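Local coordinates for protein restriction endonuclease S subunits (Thermoanaerobacter tengcongensis, PDB 3OKG) that probably serves as the DNA-recognition subunit of a type I restriction-modification system, joining methylation subunits to form a methyltransferase that acts on specific sequences, at residues 36-41 against 120-125; 83-88 against 112-117; 248-253 against 273-278. All coordinates share one frame; numbering follows the deposited sequence.

Interaction 1. Residues 36-41 against 120-125; sequences LPTERR and VIRANR. With SO4 (sulfate ion), chain H; SO4 (sulfate ion), chain G.
In the first target recognition domain, the loop that follows strand 27-30 lies against the strand 118-121 and its continuation, and Leu36 meets Arg122, just beyond Ile121. One direct backbone bond joins them: Leu36 N donates to Arg122 O at 2.8 Å. Water 1 widens this link, giving protons to Leu36 O and Val120 O and accepting from Arg122 N. The leucine straddles the far end of the contact. Its CD1 rests on Ala123 O, while CD2 packs 3.7 Å from CB of Asn124, whose own OD1 takes the backbone N of Glu126. Thr38 turns its methyl inward: with CG2 anti to the carbonyl carbon, that group reaches CG1 of Val120 at 3.8 Å and also sits over the centre of one face of the Arg122 guanidinium, 3.9 Å from CZ. The arginine chain, bent at chi3 (-58°), brings this flat group beneath the methyl, and a salt bridge from Arg122 NH2 to Asp89 holds the same group. At the guanidinium edge lies a sulfate ion, probably from the crystallisation liquor, which takes a weak bond from NH1. Water 2 ties this corner together, accepting from Glu39 N and from Arg122 NH1 and donating to sulfate O4 at 2.6 Å.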
loop_
_atom_site.group_PDB
_atom_site.type_symbol
_atom_site.label_atom_id
_atom_site.label_comp_id
_atom_site.label_asym_id
_atom_site.label_seq_id
_atom_site.Cartn_x
_atom_site.Cartn_y
_atom_site.Cartn_z
ATOM N N LEU A 36 -32.404 20.637 -7.061
ATOM C CA LEU A 36 -32.952 21.936 -7.433
ATOM C C LEU A 36 -32.192 22.537 -8.613
ATOM O O LEU A 36 -31.054 22.156 -8.887
ATOM C CB LEU A 36 -32.857 22.898 -6.240
ATOM C CG LEU A 36 -33.533 22.487 -4.921
ATOM C CD1 LEU A 36 -33.185 23.496 -3.816
ATOM C CD2 LEU A 36 -35.040 22.379 -5.101
ATOM N N PRO A 37 -32.792 23.535 -9.278
ATOM C CA PRO A 37 -32.073 24.189 -10.370
ATOM C C PRO A 37 -30.853 24.949 -9.829
ATOM O O PRO A 37 -30.798 25.321 -8.652
ATOM C CB PRO A 37 -33.108 25.163 -10.942
ATOM C CG PRO A 37 -34.427 24.697 -10.416
ATOM C CD PRO A 37 -34.138 24.096 -9.085
ATOM N N THR A 38 -29.877 25.146 -10.703
ATOM C CA THR A 38 -28.613 25.766 -10.364
ATOM C C THR A 38 -28.369 26.867 -11.390
ATOM O O THR A 38 -29.015 26.886 -12.449
ATOM C CB THR A 38 -27.465 24.712 -10.373
ATOM O OG1 THR A 38 -27.366 24.117 -11.680
ATOM C CG2 THR A 38 -27.766 23.612 -9.325
ATOM N N GLU A 39 -27.451 27.779 -11.081
ATOM C CA GLU A 39 -27.222 28.939 -11.937
ATOM C C GLU A 39 -25.756 29.101 -12.273
ATOM O O GLU A 39 -24.885 28.488 -11.649
ATOM C CB GLU A 39 -27.712 30.211 -11.239
ATOM C CG GLU A 39 -29.233 30.323 -11.102
ATOM C CD GLU A 39 -29.673 31.668 -10.504
ATOM O OE1 GLU A 39 -29.060 32.710 -10.834
ATOM O OE2 GLU A 39 -30.633 31.686 -9.701
ATOM N N ARG A 40 -25.502 29.943 -13.267
ATOM C CA ARG A 40 -24.168 30.287 -13.680
ATOM C C ARG A 40 -23.922 31.779 -13.472
ATOM O O ARG A 40 -24.860 32.558 -13.326
ATOM C CB ARG A 40 -23.992 29.963 -15.147
ATOM C CG ARG A 40 -24.226 28.516 -15.448
ATOM C CD ARG A 40 -23.538 28.168 -16.721
ATOM N NE ARG A 40 -23.594 26.744 -16.982
ATOM C CZ ARG A 40 -22.792 26.139 -17.844
ATOM N NH1 ARG A 40 -21.873 26.848 -18.489
ATOM N NH2 ARG A 40 -22.907 24.834 -18.047
ATOM N N ARG A 41 -22.653 32.149 -13.457
ATOM C CA ARG A 41 -22.260 33.539 -13.324
ATOM C C ARG A 41 -20.897 33.711 -13.983
ATOM O O ARG A 41 -20.059 32.802 -13.943
ATOM C CB ARG A 41 -22.206 33.945 -11.854
ATOM C CG ARG A 41 -22.250 35.454 -11.636
ATOM C CD ARG A 41 -21.473 35.867 -10.414
ATOM N NE ARG A 41 -21.866 35.122 -9.228
ATOM C CZ ARG A 41 -21.020 34.771 -8.261
ATOM N NH1 ARG A 41 -19.732 35.108 -8.332
ATOM N NH2 ARG A 41 -21.458 34.083 -7.216
ATOM N N VAL A 120 -23.501 19.988 -10.738
ATOM C CA VAL A 120 -23.826 20.572 -9.414
ATOM C C VAL A 120 -25.153 19.977 -8.923
ATOM O O VAL A 120 -26.175 20.136 -9.551
ATOM C CB VAL A 120 -23.886 22.129 -9.437
ATOM C CG1 VAL A 120 -24.263 22.661 -8.053
ATOM C CG2 VAL A 120 -22.502 22.736 -9.814
ATOM N N ILE A 121 -25.091 19.255 -7.816
ATOM C CA ILE A 121 -26.200 18.481 -7.305
ATOM C C ILE A 121 -26.654 19.143 -6.008
ATOM O O ILE A 121 -26.023 18.960 -4.962
ATOM C CB ILE A 121 -25.711 17.027 -7.029
ATOM C CG1 ILE A 121 -25.432 16.305 -8.361
ATOM C CG2 ILE A 121 -26.693 16.274 -6.151
ATOM C CD1 ILE A 121 -24.408 15.128 -8.217
ATOM N N ARG A 122 -27.740 19.914 -6.099
ATOM C CA ARG A 122 -28.258 20.725 -5.007
ATOM C C ARG A 122 -29.490 20.095 -4.401
ATOM O O ARG A 122 -30.544 20.046 -5.052
ATOM C CB ARG A 122 -28.597 22.126 -5.535
ATOM C CG ARG A 122 -29.096 23.118 -4.461
ATOM C CD ARG A 122 -28.988 24.564 -4.974
ATOM N NE ARG A 122 -27.593 24.859 -5.335
ATOM C CZ ARG A 122 -27.217 25.836 -6.154
ATOM N NH1 ARG A 122 -28.130 26.649 -6.692
ATOM N NH2 ARG A 122 -25.932 26.005 -6.431
ATOM N N ALA A 123 -29.374 19.611 -3.161
ATOM C CA ALA A 123 -30.448 18.814 -2.580
ATOM C C ALA A 123 -31.692 19.637 -2.411
ATOM O O ALA A 123 -31.629 20.751 -1.898
ATOM C CB ALA A 123 -30.041 18.262 -1.220
ATOM N N ASN A 124 -32.822 19.089 -2.823
ATOM C CA ASN A 124 -34.111 19.626 -2.414
ATOM C C ASN A 124 -34.342 19.071 -1.015
ATOM O O ASN A 124 -34.617 17.876 -0.846
ATOM C CB ASN A 124 -35.224 19.166 -3.364
ATOM C CG ASN A 124 -36.605 19.700 -2.954
ATOM O OD1 ASN A 124 -36.788 20.154 -1.834
ATOM N ND2 ASN A 124 -37.570 19.622 -3.874
ATOM N N ARG A 125 -34.222 19.934 -0.012
ATOM C CA ARG A 125 -34.233 19.505 1.386
ATOM C C ARG A 125 -35.554 18.926 1.854
ATOM O O ARG A 125 -35.634 18.353 2.944
ATOM C CB ARG A 125 -33.850 20.676 2.293
ATOM C CG ARG A 125 -32.546 21.336 1.869
ATOM C CD ARG A 125 -31.389 20.444 2.228
ATOM N NE ARG A 125 -31.519 19.935 3.597
ATOM C CZ ARG A 125 -30.962 20.491 4.673
ATOM N NH1 ARG A 125 -30.223 21.588 4.556
ATOM N NH2 ARG A 125 -31.156 19.956 5.871
HETATM S S SO4 H . -28.681 30.374 -7.087
HETATM O O1 SO4 H . -29.383 31.634 -7.329
HETATM O O2 SO4 H . -28.740 30.068 -5.658
HETATM O O3 SO4 H . -29.325 29.300 -7.852
HETATM O O4 SO4 H . -27.280 30.497 -7.497
HETATM S S SO4 G . -20.738 23.945 -20.700
HETATM O O1 SO4 G . -19.997 25.204 -20.820
HETATM O O2 SO4 G . -21.243 23.784 -19.340
HETATM O O3 SO4 G . -21.870 23.962 -21.629
HETATM O O4 SO4 G . -19.846 22.816 -20.981
HETATM O O HOH W 1 -28.982 20.277 -8.764
HETATM O O HOH W 2 -26.611 28.152 -8.474
#

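Interaction 2. Residues 83-88 against 112-117. With SO4 (sulfate ion), chain H; SO4 (sulfate ion), chain D.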
loop_
_atom_site.group_PDB
_atom_site.type_symbol
_atom_site.label_atom_id
_atom_site.label_comp_id
_atom_site.label_asym_id
_atom_site.label_seq_id
_atom_site.Cartn_x
_atom_site.Cartn_y
_atom_site.Cartn_z
ATOM N N LYS A 83 -20.002 28.056 -12.812
ATOM C CA LYS A 83 -21.147 27.487 -12.074
ATOM C C LYS A 83 -21.118 27.951 -10.639
ATOM O O LYS A 83 -20.116 27.772 -9.962
ATOM C CB LYS A 83 -21.146 25.947 -12.136
ATOM C CG LYS A 83 -21.529 25.404 -13.512
ATOM C CD LYS A 83 -21.561 23.873 -13.550
ATOM C CE LYS A 83 -22.105 23.397 -14.915
ATOM N NZ LYS A 83 -22.192 21.914 -14.991
ATOM N N VAL A 84 -22.229 28.535 -10.180
ATOM C CA VAL A 84 -22.302 29.086 -8.839
ATOM C C VAL A 84 -22.577 27.941 -7.881
ATOM O O VAL A 84 -23.480 27.153 -8.109
ATOM C CB VAL A 84 -23.452 30.087 -8.714
ATOM C CG1 VAL A 84 -23.671 30.464 -7.268
ATOM C CG2 VAL A 84 -23.192 31.319 -9.566
ATOM N N ILE A 85 -21.766 27.807 -6.841
ATOM C CA ILE A 85 -22.051 26.769 -5.860
ATOM C C ILE A 85 -22.612 27.358 -4.578
ATOM O O ILE A 85 -22.353 28.523 -4.229
ATOM C CB ILE A 85 -20.823 25.905 -5.547
ATOM C CG1 ILE A 85 -19.641 26.779 -5.085
ATOM C CG2 ILE A 85 -20.443 25.121 -6.792
ATOM C CD1 ILE A 85 -18.334 25.997 -4.780
ATOM N N ARG A 86 -23.361 26.531 -3.867
ATOM C CA ARG A 86 -23.980 26.940 -2.603
ATOM C C ARG A 86 -23.646 25.932 -1.515
ATOM O O ARG A 86 -23.381 24.757 -1.793
ATOM C CB ARG A 86 -25.501 27.046 -2.763
ATOM C CG ARG A 86 -25.961 28.106 -3.782
ATOM C CD ARG A 86 -25.766 29.515 -3.221
ATOM N NE ARG A 86 -26.087 30.520 -4.229
ATOM C CZ ARG A 86 -25.802 31.815 -4.121
ATOM N NH1 ARG A 86 -25.181 32.282 -3.041
ATOM N NH2 ARG A 86 -26.138 32.646 -5.103
ATOM N N SER A 87 -23.638 26.397 -0.268
ATOM C CA SER A 87 -23.384 25.511 0.846
ATOM C C SER A 87 -24.237 24.248 0.728
ATOM O O SER A 87 -25.452 24.328 0.547
ATOM C CB SER A 87 -23.762 26.227 2.157
ATOM O OG SER A 87 -23.381 25.426 3.254
ATOM N N GLY A 88 -23.614 23.086 0.871
ATOM C CA GLY A 88 -24.371 21.851 0.824
ATOM C C GLY A 88 -24.497 21.237 -0.558
ATOM O O GLY A 88 -25.005 20.115 -0.686
ATOM N N GLN A 112 -19.651 30.890 -4.152
ATOM C CA GLN A 112 -18.424 30.867 -4.936
ATOM C C GLN A 112 -18.633 30.083 -6.246
ATOM O O GLN A 112 -19.765 29.878 -6.655
ATOM C CB GLN A 112 -17.255 30.361 -4.088
ATOM C CG GLN A 112 -17.132 31.159 -2.774
ATOM C CD GLN A 112 -17.050 32.681 -3.013
ATOM O OE1 GLN A 112 -17.578 33.488 -2.228
ATOM N NE2 GLN A 112 -16.410 33.066 -4.099
ATOM N N ILE A 113 -17.550 29.700 -6.912
ATOM C CA ILE A 113 -17.632 29.214 -8.290
ATOM C C ILE A 113 -16.903 27.873 -8.449
ATOM O O ILE A 113 -15.803 27.693 -7.925
ATOM C CB ILE A 113 -16.987 30.227 -9.261
ATOM C CG1 ILE A 113 -17.710 31.581 -9.178
ATOM C CG2 ILE A 113 -16.966 29.701 -10.688
ATOM C CD1 ILE A 113 -19.153 31.541 -9.659
ATOM N N CYS A 114 -17.509 26.938 -9.180
ATOM C CA CYS A 114 -16.790 25.746 -9.588
ATOM C C CYS A 114 -16.790 25.590 -11.098
ATOM O O CYS A 114 -17.564 26.240 -11.816
ATOM C CB CYS A 114 -17.349 24.470 -8.934
ATOM S SG CYS A 114 -18.959 23.899 -9.647
ATOM N N SER A 115 -15.904 24.723 -11.555
ATOM C CA SER A 115 -15.707 24.443 -12.974
ATOM C C SER A 115 -17.003 23.921 -13.592
ATOM O O SER A 115 -17.767 23.210 -12.937
ATOM C CB SER A 115 -14.609 23.385 -13.147
ATOM O OG SER A 115 -14.469 22.991 -14.507
ATOM N N THR A 116 -17.253 24.282 -14.849
ATOM C CA THR A 116 -18.355 23.670 -15.609
ATOM C C THR A 116 -18.139 22.160 -15.766
ATOM O O THR A 116 -19.047 21.432 -16.168
ATOM C CB THR A 116 -18.450 24.275 -17.022
ATOM O OG1 THR A 116 -17.148 24.239 -17.614
ATOM C CG2 THR A 116 -18.961 25.713 -16.958
ATOM N N GLY A 117 -16.923 21.704 -15.497
ATOM C CA GLY A 117 -16.637 20.276 -15.492
ATOM C C GLY A 117 -17.290 19.488 -14.356
ATOM O O GLY A 117 -17.215 18.251 -14.337
HETATM S S SO4 H . -28.681 30.374 -7.087
HETATM O O1 SO4 H . -29.383 31.634 -7.329
HETATM O O2 SO4 H . -28.740 30.068 -5.658
HETATM O O3 SO4 H . -29.325 29.300 -7.852
HETATM O O4 SO4 H . -27.280 30.497 -7.497
HETATM S S SO4 D . -11.200 21.477 -14.449
HETATM O O1 SO4 D . -11.971 22.381 -15.285
HETATM O O2 SO4 D . -11.889 21.327 -13.163
HETATM O O3 SO4 D . -11.149 20.156 -15.069
HETATM O O4 SO4 D . -9.868 22.007 -14.243
HETATM O O HOH W 3 -21.545 21.164 -17.916
#
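Lys83 and Cys114 form an antiparallel hydrogen-bonded pair, each satisfying the other's backbone: Cys114 N donates to Lys83 O at 2.8 Å, and Lys83 N to Cys114 O at 3.2 Å. Past the non-hydrogen-bonded pair Val84-Ile113, where CG2 of the valine meets CD1 of the isoleucine at 4.0 Å, Ile85 N gives a straight bond (2.9 Å, 166° at the hydrogen) to Gln112 O. Ile85 CG2 presses on Cys114 SG at 3.4 Å. The Lys83 chain, extended beyond CG, runs past CA of Thr116, and its ammonium forms a salt bridge with Asp161, bonds to Phe118 O and water 3, and NZ reaches Thr116 O weakly at 3.4 Å. A methionine in its place would probably leave Asp161 without its counter-charge and Phe118 O without this donor. Ser115 OG closes an ST turn by accepting from Gly117 N at 2.9 Å, while donating to a sulfate. Strand 113-115 lies between 81-84 and 50-54, with Ile113 bonded through its backbone to Val52 and Val54; Lys83 and Cys114 pack on Val120 of strand 118-121, and the loop at Glu39 bonds to Val84.

Interaction 3. Residues 248-253 against 273-278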
loop_
_atom_site.group_PDB
_atom_site.type_symbol
_atom_site.label_atom_id
_atom_site.label_comp_id
_atom_site.label_asym_id
_atom_site.label_seq_id
_atom_site.Cartn_x
_atom_site.Cartn_y
_atom_site.Cartn_z
ATOM N N SER A 248 31.424 -21.368 -20.998
ATOM C CA SER A 248 31.085 -22.555 -21.782
ATOM C C SER A 248 30.746 -23.848 -21.020
ATOM O O SER A 248 30.742 -24.926 -21.612
ATOM C CB SER A 248 32.232 -22.818 -22.762
ATOM O OG SER A 248 33.243 -23.609 -22.163
ATOM N N THR A 249 30.456 -23.749 -19.723
ATOM C CA THR A 249 30.061 -24.924 -18.949
ATOM C C THR A 249 28.671 -24.595 -18.422
ATOM O O THR A 249 28.026 -25.435 -17.790
ATOM C CB THR A 249 30.956 -25.294 -17.746
ATOM O OG1 THR A 249 30.977 -24.210 -16.814
ATOM C CG2 THR A 249 32.373 -25.578 -18.208
ATOM N N TYR A 250 28.223 -23.373 -18.695
ATOM C CA TYR A 250 26.832 -22.971 -18.467
ATOM C C TYR A 250 25.896 -23.509 -19.546
ATOM O O TYR A 250 26.230 -23.501 -20.735
ATOM C CB TYR A 250 26.706 -21.456 -18.438
ATOM C CG TYR A 250 27.695 -20.775 -17.536
ATOM C CD1 TYR A 250 27.797 -21.122 -16.190
ATOM C CD2 TYR A 250 28.522 -19.771 -18.023
ATOM C CE1 TYR A 250 28.713 -20.488 -15.357
ATOM C CE2 TYR A 250 29.432 -19.131 -17.201
ATOM C CZ TYR A 250 29.525 -19.490 -15.870
ATOM O OH TYR A 250 30.438 -18.849 -15.060
ATOM N N ASN A 251 24.717 -23.949 -19.114
ATOM C CA ASN A 251 23.694 -24.506 -19.994
ATOM C C ASN A 251 22.316 -24.334 -19.365
ATOM O O ASN A 251 22.203 -24.000 -18.179
ATOM C CB ASN A 251 23.935 -25.994 -20.190
ATOM C CG ASN A 251 23.859 -26.764 -18.887
ATOM O OD1 ASN A 251 24.857 -26.889 -18.167
ATOM N ND2 ASN A 251 22.671 -27.281 -18.570
ATOM N N PHE A 252 21.269 -24.576 -20.151
ATOM C CA PHE A 252 19.906 -24.588 -19.626
ATOM C C PHE A 252 19.291 -25.955 -19.806
ATOM O O PHE A 252 18.068 -26.084 -19.875
ATOM C CB PHE A 252 19.037 -23.534 -20.312
ATOM C CG PHE A 252 19.527 -22.134 -20.108
ATOM C CD1 PHE A 252 19.076 -21.376 -19.038
ATOM C CD2 PHE A 252 20.455 -21.582 -20.969
ATOM C CE1 PHE A 252 19.540 -20.083 -18.842
ATOM C CE2 PHE A 252 20.923 -20.290 -20.781
ATOM C CZ PHE A 252 20.464 -19.537 -19.714
ATOM N N GLU A 253 20.143 -26.976 -19.874
ATOM C CA GLU A 253 19.687 -28.340 -20.129
ATOM C C GLU A 253 19.694 -29.183 -18.861
ATOM O O GLU A 253 19.584 -30.411 -18.921
ATOM C CB GLU A 253 20.549 -29.015 -21.207
ATOM C CG GLU A 253 21.114 -28.075 -22.273
ATOM C CD GLU A 253 20.118 -27.013 -22.728
ATOM O OE1 GLU A 253 20.479 -25.810 -22.698
ATOM O OE2 GLU A 253 18.979 -27.373 -23.107
ATOM N N PRO A 273 16.864 -21.096 -9.427
ATOM C CA PRO A 273 17.715 -21.615 -10.504
ATOM C C PRO A 273 17.327 -21.010 -11.853
ATOM O O PRO A 273 16.154 -21.026 -12.221
ATOM C CB PRO A 273 17.419 -23.120 -10.492
ATOM C CG PRO A 273 16.862 -23.399 -9.147
ATOM C CD PRO A 273 16.125 -22.163 -8.735
ATOM N N ARG A 274 18.311 -20.472 -12.563
ATOM C CA ARG A 274 18.087 -19.849 -13.859
ATOM C C ARG A 274 18.995 -20.486 -14.895
ATOM O O ARG A 274 18.582 -20.744 -16.024
ATOM C CB ARG A 274 18.392 -18.356 -13.780
ATOM C CG ARG A 274 17.531 -17.593 -12.789
ATOM C CD ARG A 274 16.638 -16.614 -13.504
ATOM N NE ARG A 274 16.077 -15.616 -12.598
ATOM C CZ ARG A 274 15.024 -15.833 -11.815
ATOM N NH1 ARG A 274 14.429 -17.017 -11.828
ATOM N NH2 ARG A 274 14.569 -14.871 -11.019
ATOM N N ILE A 275 20.239 -20.732 -14.499
ATOM C CA ILE A 275 21.249 -21.289 -15.396
ATOM C C ILE A 275 22.079 -22.338 -14.652
ATOM O O ILE A 275 22.326 -22.213 -13.446
ATOM C CB ILE A 275 22.155 -20.168 -15.960
ATOM C CG1 ILE A 275 23.007 -20.659 -17.132
ATOM C CG2 ILE A 275 23.041 -19.584 -14.882
ATOM C CD1 ILE A 275 23.894 -19.563 -17.691
ATOM N N TRP A 276 22.482 -23.384 -15.367
ATOM C CA TRP A 276 23.244 -24.481 -14.782
ATOM C C TRP A 276 24.727 -24.405 -15.138
ATOM O O TRP A 276 25.118 -23.682 -16.056
ATOM C CB TRP A 276 22.707 -25.816 -15.270
ATOM C CG TRP A 276 21.639 -26.406 -14.445
ATOM C CD1 TRP A 276 21.660 -27.631 -13.837
ATOM C CD2 TRP A 276 20.365 -25.825 -14.140
ATOM N NE1 TRP A 276 20.478 -27.846 -13.165
ATOM C CE2 TRP A 276 19.666 -26.753 -13.338
ATOM C CE3 TRP A 276 19.751 -24.610 -14.463
ATOM C CZ2 TRP A 276 18.385 -26.504 -12.855
ATOM C CZ3 TRP A 276 18.479 -24.366 -13.985
ATOM C CH2 TRP A 276 17.808 -25.308 -13.191
ATOM N N CYS A 277 25.544 -25.165 -14.410
ATOM C CA CYS A 277 26.967 -25.310 -14.730
ATOM C C CYS A 277 27.336 -26.781 -14.733
ATOM O O CYS A 277 27.231 -27.457 -13.711
ATOM C CB CYS A 277 27.852 -24.547 -13.744
ATOM S SG CYS A 277 29.642 -24.936 -13.884
ATOM N N SER A 278 27.758 -27.283 -15.892
ATOM C CA SER A 278 28.060 -28.700 -16.053
ATOM C C SER A 278 29.368 -29.095 -15.341
ATOM O O SER A 278 29.747 -30.270 -15.322
ATOM C CB SER A 278 28.168 -29.036 -17.545
ATOM O OG SER A 278 29.190 -28.245 -18.132
#
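In Ile275 the first torsion (chi1 -167°) sets CG1 opposite the main-chain nitrogen and the chain stays extended, which carries CD1 across to Tyr250 and lays CG1 against Phe252. The phenylalanine, its CG anti to the carbonyl carbon, presents a face to this chain: Ile275 CG1 makes a CH-pi contact 4.1 Å from the ring centroid, shifted toward the rim. At the edge of the same ring, close to its plane, lies Arg274 O, 3.0 Å from Phe252 CE1. CD1 of Ile275 meanwhile packs on CB of Tyr250 at 3.5 Å, and the tyrosine ring goes on to meet the ring of Phe259 with the planes at about 45°.

Between the backbones, Asn251 and Trp276 make an antiparallel hydrogen-bonded pair. Trp276 N gives a bond of 2.9 Å to Asn251 O, while Asn251 N returns one to Trp276 O at 3.1 Å. The asparagine side chain leans on CB of Trp276, its amide plane turned 49° from the indole, which itself packs on Pro258. Thr249 O is gripped twice from Ser278: Ser278 N bonds it at 2.7 Å, nearly linear at the hydrogen, and OG, at 3.1 Å, lies in the carbonyl plane on a lone pair. The OG1 of Thr249 turns instead to Pro246 O.

Tyr250 and Cys277 complete the ladder as a non-hydrogen-bonded pair. This is a short antiparallel pairing at the edge of a mixed sheet in the second DNA specificity domain, with 250-251 as an outermost strand and 276-277 bonded on to 257-260.

In the fold
From the N terminus, the chain leaves strand 27-30 and enters the loop 36-41, which interaction 1 later joins to 120-125, closing a long excursion made of strands and loops without a helix. Interaction 2 falls within that excursion, a smaller loop closed between 83-88 and 112-117. The two touch: a weak hydrogen bond from Arg122 NH2 to Val84 O helps tie the loop between strands 27-30 and 50-54, the mixed sheet, and strand 118-121 with the residues after it; they also share a sulfate. Beyond the long helix 174-216, interaction 3 lies within the second specificity domain and closes a short loop in series, its centre about 67 Å from that of interaction 2.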